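Long-range contacts in beta-1,4-exocellulase (Thermobifida fusca, PDB 4AVO), which probably cleaves beta-1,4 linkages of cellulose as a family 6 exocellulase (cellobiohydrolase), the chain here being its catalytic domain: residues V79-L84 with A131-A136; D268-L273 with S280-L285. The protein carries 1 engineered substitution. All coordinates share one frame; numbering follows the deposited sequence.

Contact 1: residues V79-L84 with A131-A136; sequences VVIYNL and AIIEIA. Engineered in segment 131-136: A136 (natural residue Asp). With BGC (beta-D-glucopyranose), chain B.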
loop_
_atom_site.group_PDB
_atom_site.type_symbol
_atom_site.label_atom_id
_atom_site.label_comp_id
_atom_site.label_asym_id
_atom_site.label_seq_id
_atom_site.Cartn_x
_atom_site.Cartn_y
_atom_site.Cartn_z
ATOM N N VAL A 79 10.450 -5.263 2.362
ATOM C CA VAL A 79 10.621 -5.635 0.959
ATOM C C VAL A 79 9.240 -5.911 0.381
ATOM O O VAL A 79 8.499 -6.726 0.927
ATOM C CB VAL A 79 11.521 -6.891 0.822
ATOM C CG1 VAL A 79 11.683 -7.307 -0.642
ATOM C CG2 VAL A 79 12.889 -6.629 1.453
ATOM N N VAL A 80 8.903 -5.249 -0.727
ATOM C CA VAL A 80 7.583 -5.410 -1.328
ATOM C C VAL A 80 7.640 -6.420 -2.468
ATOM O O VAL A 80 8.398 -6.257 -3.425
ATOM C CB VAL A 80 6.996 -4.073 -1.838
ATOM C CG1 VAL A 80 5.524 -4.252 -2.239
ATOM C CG2 VAL A 80 7.131 -2.985 -0.765
ATOM N N ILE A 81 6.845 -7.471 -2.327
ATOM C CA ILE A 81 6.725 -8.516 -3.331
ATOM C C ILE A 81 5.601 -8.060 -4.238
ATOM O O ILE A 81 4.448 -7.981 -3.811
ATOM C CB ILE A 81 6.397 -9.881 -2.662
ATOM C CG1 ILE A 81 7.429 -10.212 -1.570
ATOM C CG2 ILE A 81 6.267 -11.003 -3.707
ATOM C CD1 ILE A 81 8.909 -10.242 -2.042
ATOM N N TYR A 82 5.939 -7.736 -5.483
ATOM C CA TYR A 82 5.006 -7.039 -6.363
ATOM C C TYR A 82 5.249 -7.382 -7.833
ATOM O O TYR A 82 5.730 -6.553 -8.614
ATOM C CB TYR A 82 5.108 -5.525 -6.120
ATOM C CG TYR A 82 4.068 -4.697 -6.840
ATOM C CD1 TYR A 82 2.711 -4.848 -6.553
ATOM C CD2 TYR A 82 4.445 -3.743 -7.789
ATOM C CE1 TYR A 82 1.751 -4.088 -7.208
ATOM C CE2 TYR A 82 3.491 -2.976 -8.450
ATOM C CZ TYR A 82 2.152 -3.160 -8.154
ATOM O OH TYR A 82 1.201 -2.412 -8.793
ATOM N N ASN A 83 4.910 -8.612 -8.214
ATOM C CA ASN A 83 5.083 -9.033 -9.598
ATOM C C ASN A 83 4.174 -10.183 -10.020
ATOM O O ASN A 83 4.576 -11.030 -10.819
ATOM C CB ASN A 83 6.556 -9.386 -9.865
ATOM C CG ASN A 83 6.931 -9.294 -11.345
ATOM O OD1 ASN A 83 6.352 -8.513 -12.097
ATOM N ND2 ASN A 83 7.921 -10.076 -11.754
ATOM N N LEU A 84 2.946 -10.212 -9.507
ATOM C CA LEU A 84 2.019 -11.290 -9.852
ATOM C C LEU A 84 1.747 -11.340 -11.349
ATOM O O LEU A 84 1.824 -10.317 -12.033
ATOM C CB LEU A 84 0.681 -11.130 -9.134
ATOM C CG LEU A 84 0.537 -11.627 -7.699
ATOM C CD1 LEU A 84 -0.742 -11.074 -7.111
ATOM C CD2 LEU A 84 0.571 -13.167 -7.603
ATOM N N ALA A 131 8.181 -8.833 4.661
ATOM C CA ALA A 131 7.773 -9.019 3.272
ATOM C C ALA A 131 6.328 -8.589 3.114
ATOM O O ALA A 131 5.425 -9.186 3.702
ATOM C CB ALA A 131 7.960 -10.473 2.832
ATOM N N ILE A 132 6.131 -7.524 2.341
ATOM C CA ILE A 132 4.802 -7.001 2.047
ATOM C C ILE A 132 4.291 -7.678 0.780
ATOM O O ILE A 132 4.862 -7.499 -0.295
ATOM C CB ILE A 132 4.827 -5.458 1.870
ATOM C CG1 ILE A 132 5.427 -4.765 3.112
ATOM C CG2 ILE A 132 3.430 -4.925 1.552
ATOM C CD1 ILE A 132 4.613 -4.903 4.390
ATOM N N ILE A 133 3.218 -8.455 0.911
ATOM C CA ILE A 133 2.792 -9.337 -0.183
ATOM C C ILE A 133 1.724 -8.763 -1.117
ATOM O O ILE A 133 0.556 -8.633 -0.744
ATOM C CB ILE A 133 2.329 -10.726 0.347
ATOM C CG1 ILE A 133 3.302 -11.263 1.412
ATOM C CG2 ILE A 133 2.125 -11.710 -0.826
ATOM C CD1 ILE A 133 4.728 -11.530 0.925
ATOM N N GLU A 134 2.168 -8.410 -2.322
ATOM C CA GLU A 134 1.312 -8.168 -3.494
ATOM C C GLU A 134 0.171 -7.159 -3.334
ATOM O O GLU A 134 -1.010 -7.516 -3.204
ATOM C CB GLU A 134 0.835 -9.497 -4.107
ATOM C CG GLU A 134 1.986 -10.377 -4.616
ATOM C CD GLU A 134 2.688 -9.831 -5.868
ATOM O OE1 GLU A 134 2.157 -8.902 -6.521
ATOM O OE2 GLU A 134 3.777 -10.354 -6.208
ATOM N N ILE A 135 0.559 -5.890 -3.385
ATOM C CA ILE A 135 -0.349 -4.751 -3.296
ATOM C C ILE A 135 -1.390 -4.791 -4.404
ATOM O O ILE A 135 -1.072 -5.167 -5.531
ATOM C CB ILE A 135 0.451 -3.419 -3.421
ATOM C CG1 ILE A 135 1.707 -3.444 -2.536
ATOM C CG2 ILE A 135 -0.430 -2.204 -3.136
ATOM C CD1 ILE A 135 1.457 -3.876 -1.102
ATOM N N ALA A 136 -2.628 -4.403 -4.079
ATOM C CA ALA A 136 -3.710 -4.273 -5.063
ATOM C C ALA A 136 -3.915 -5.544 -5.887
ATOM O O ALA A 136 -4.050 -5.496 -7.116
ATOM C CB ALA A 136 -3.471 -3.057 -5.977
HETATM C C2 BGC B . -0.344 2.434 -6.858
HETATM C C3 BGC B . 1.080 2.684 -7.404
HETATM C C4 BGC B . 1.999 1.465 -7.386
HETATM C C5 BGC B . 1.113 0.215 -7.475
HETATM C C6 BGC B . 0.908 -0.390 -6.091
HETATM C C1 BGC B . -1.119 1.272 -7.510
HETATM O O2 BGC B . -1.037 3.616 -7.158
HETATM O O3 BGC B . 1.693 3.730 -6.674
HETATM O O4 BGC B . 3.006 1.558 -8.412
HETATM O O5 BGC B . -0.155 0.408 -8.111
HETATM O O6 BGC B . -0.104 0.315 -5.410
#
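E134 OE2 is gripped by two groups: the backbone N of N83 reaches its syn lone pair at 2.9 Å, nearly straight (176°), and the hydroxyl of Y106 on helix 103-119 bonds the same oxygen. L84 N makes a weak bond to OE1. A bend at chi2 (-70°) turns the carboxylate toward the loop residues N83 and L84, and L84 CG lies 3.3 Å from E134 CD. With an alanine here, the N83 amide and the Y106 hydroxyl would both probably lose their shared partner, leaving the loop after strand 75-81 less firmly held. Upstream, the two strands pair in parallel, V79 O accepting from I132 N and I132 O from I81 N, as neighbours among the parallel strands of the distorted barrel of family 6. E134 N continues the pattern to I81 O at 2.8 Å, though more bent. I81 and I133 run alongside with the same heading, CG1 to CD1 3.9 Å, under helix 162-175. On the other face V80 CG1 meets I135 CG1 at 3.9 Å. I135 O sits in plane at the Y82 ring edge, 3.5 Å from CE1, while I135 CG2 lies 3.4 Å from O6 of the bound glucose. A136, engineered from the predicted proton donor Asp, follows directly.

Contact 2: residues D268-L273 with S280-L285; sequences DLRQAL and SDIGML. With CA (calcium ion), chain C.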
loop_
_atom_site.group_PDB
_atom_site.type_symbol
_atom_site.label_atom_id
_atom_site.label_comp_id
_atom_site.label_asym_id
_atom_site.label_seq_id
_atom_site.Cartn_x
_atom_site.Cartn_y
_atom_site.Cartn_z
ATOM N N ASP A 268 -11.128 -3.163 13.122
ATOM C CA ASP A 268 -12.245 -4.049 12.837
ATOM C C ASP A 268 -11.826 -5.202 11.937
ATOM O O ASP A 268 -12.217 -6.351 12.173
ATOM C CB ASP A 268 -13.392 -3.282 12.179
ATOM C CG ASP A 268 -14.334 -2.639 13.189
ATOM O OD1 ASP A 268 -14.002 -2.582 14.394
ATOM O OD2 ASP A 268 -15.420 -2.188 12.764
ATOM N N LEU A 269 -11.043 -4.895 10.901
ATOM C CA LEU A 269 -10.555 -5.928 9.982
ATOM C C LEU A 269 -9.749 -6.982 10.736
ATOM O O LEU A 269 -9.922 -8.179 10.512
ATOM C CB LEU A 269 -9.725 -5.318 8.844
ATOM C CG LEU A 269 -9.327 -6.246 7.685
ATOM C CD1 LEU A 269 -10.544 -6.796 6.934
ATOM C CD2 LEU A 269 -8.392 -5.538 6.720
ATOM N N ARG A 270 -8.895 -6.526 11.649
ATOM C CA ARG A 270 -8.104 -7.427 12.481
ATOM C C ARG A 270 -8.996 -8.421 13.224
ATOM O O ARG A 270 -8.733 -9.630 13.222
ATOM C CB ARG A 270 -7.243 -6.630 13.467
ATOM C CG ARG A 270 -6.281 -7.488 14.258
ATOM C CD ARG A 270 -5.465 -6.669 15.243
ATOM N NE ARG A 270 -4.610 -7.552 16.028
ATOM C CZ ARG A 270 -4.944 -8.102 17.190
ATOM N NH1 ARG A 270 -6.117 -7.845 17.749
ATOM N NH2 ARG A 270 -4.085 -8.903 17.800
ATOM N N GLN A 271 -10.057 -7.909 13.844
ATOM C CA GLN A 271 -10.987 -8.759 14.592
ATOM C C GLN A 271 -11.694 -9.767 13.685
ATOM O O GLN A 271 -11.851 -10.935 14.055
ATOM C CB GLN A 271 -11.998 -7.917 15.375
ATOM C CG GLN A 271 -11.387 -7.165 16.557
ATOM C CD GLN A 271 -10.639 -8.077 17.525
ATOM O OE1 GLN A 271 -11.162 -9.105 17.977
ATOM N NE2 GLN A 271 -9.407 -7.702 17.848
ATOM N N ALA A 272 -12.089 -9.314 12.493
ATOM C CA ALA A 272 -12.773 -10.170 11.524
ATOM C C ALA A 272 -11.847 -11.282 11.041
ATOM O O ALA A 272 -12.261 -12.439 10.921
ATOM C CB ALA A 272 -13.293 -9.351 10.350
ATOM N N LEU A 273 -10.584 -10.927 10.799
ATOM C CA LEU A 273 -9.584 -11.889 10.336
ATOM C C LEU A 273 -9.272 -12.959 11.377
ATOM O O LEU A 273 -9.100 -14.130 11.040
ATOM C CB LEU A 273 -8.307 -11.161 9.919
ATOM C CG LEU A 273 -8.462 -10.349 8.631
ATOM C CD1 LEU A 273 -7.356 -9.312 8.522
ATOM C CD2 LEU A 273 -8.517 -11.253 7.386
ATOM N N SER A 280 -4.399 -15.063 16.461
ATOM C CA SER A 280 -4.863 -13.997 17.350
ATOM C C SER A 280 -3.784 -12.942 17.627
ATOM O O SER A 280 -4.086 -11.861 18.143
ATOM C CB SER A 280 -5.374 -14.589 18.664
ATOM O OG SER A 280 -4.297 -15.118 19.409
ATOM N N ASP A 281 -2.532 -13.254 17.298
ATOM C CA ASP A 281 -1.444 -12.289 17.484
ATOM C C ASP A 281 -1.042 -11.534 16.214
ATOM O O ASP A 281 0.011 -10.884 16.182
ATOM C CB ASP A 281 -0.221 -12.935 18.163
ATOM C CG ASP A 281 0.313 -14.154 17.412
ATOM O OD1 ASP A 281 -0.091 -14.409 16.252
ATOM O OD2 ASP A 281 1.156 -14.871 17.996
ATOM N N ILE A 282 -1.879 -11.592 15.176
ATOM C CA ILE A 282 -1.628 -10.776 13.984
ATOM C C ILE A 282 -1.653 -9.289 14.358
ATOM O O ILE A 282 -2.326 -8.885 15.309
ATOM C CB ILE A 282 -2.620 -11.065 12.806
ATOM C CG1 ILE A 282 -4.076 -10.802 13.213
ATOM C CG2 ILE A 282 -2.427 -12.480 12.252
ATOM C CD1 ILE A 282 -5.012 -10.605 12.026
ATOM N N GLY A 283 -0.893 -8.489 13.619
ATOM C CA GLY A 283 -0.847 -7.049 13.823
ATOM C C GLY A 283 -1.044 -6.369 12.486
ATOM O O GLY A 283 -0.788 -6.963 11.439
ATOM N N MET A 284 -1.511 -5.127 12.515
ATOM C CA MET A 284 -1.806 -4.410 11.285
ATOM C C MET A 284 -0.760 -3.336 11.007
ATOM O O MET A 284 -0.184 -2.761 11.929
ATOM C CB MET A 284 -3.213 -3.788 11.344
ATOM C CG MET A 284 -4.309 -4.737 11.862
ATOM S SD MET A 284 -4.522 -6.216 10.842
ATOM C CE MET A 284 -5.678 -5.609 9.603
ATOM N N LEU A 285 -0.516 -3.077 9.728
ATOM C CA LEU A 285 0.284 -1.928 9.318
ATOM C C LEU A 285 -0.566 -0.947 8.531
ATOM O O LEU A 285 -1.486 -1.341 7.811
ATOM C CB LEU A 285 1.473 -2.362 8.459
ATOM C CG LEU A 285 2.408 -3.445 8.984
ATOM C CD1 LEU A 285 3.427 -3.779 7.912
ATOM C CD2 LEU A 285 3.091 -2.969 10.269
HETATM CA CA CA C . 2.183 -10.234 16.049
HETATM O O HOH W 1 2.077 -12.053 14.087
HETATM O O HOH W 2 1.580 -7.959 16.743
HETATM O O HOH W 3 2.190 -9.034 13.990
HETATM O O HOH W 4 2.895 -12.567 16.409
#
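R270 meets the loop before strand 283-287 through its guanidinium edge. Its NE donates to I282 O at 2.7 Å, with the oxygen close to the guanidinium plane but the donor tilted 34° from the plane of the carbonyl. NH2 adds a second, weak bond to the same oxygen, so a single main-chain carbonyl is held by two N-H groups of one side chain. The reach comes from an extended chain: CG stands anti to the backbone N (chi1 -174°), and the methylenes run on straight to NE before the guanidinium turns across them.

That straight stem is itself a packing surface. R270 CB rests 3.8 Å from M284 SD, and R270 CG lies 4.0 Å from I282 CD1, the arginine and isoleucine passing alongside with opposite headings. M284 does the opposite of R270: its chain is folded, bringing CE to 4.0 Å from L269 CD2 and placing the methyl close to L273 CD1 as well. I282 CG1 occupies the crowded position between backbone N and carbonyl carbon (chi1 60°), which sends CD1 to within 4.0 Å of L273 CB.

Helix 262-276 thus packs on strand 283-287 and on the loop that leads into it, the helix-to-strand step of an alpha/beta barrel; F222 on the adjacent strand 221-224 backs L273, I282 and M284. One residue before I282, D281 binds the calcium ion through its backbone O at 2.3 Å, with four waters and D4 also in the coordination shell, while its carboxylate forms a salt bridge with R279. Successive carbonyls of this loop therefore serve different cations, calcium at D281 and the arginine at I282, which is likely to restrain the two successive peptide groups flanking I282.

Overall arrangement
Both contacts reach the same sheet and illustrate how its strands are held at different depths. Contact 1 joins two neighbouring strands near the middle of the domain, its centre about 9 Å from the chain centre, and all its touching residues are buried; contact 2, its centre about 17 Å from the chain centre, packs a helix against a strand and its leading loop, and is mainly buried too, with exposed S280 at its border. Main-chain pairing and a buried carboxylate dominate the first, whereas an arginine and apolar side chains carry the second. Their bound groups differ too: a sugar beside contact 1, calcium beside contact 2. The centres of the two contacts lie about 19 Å apart.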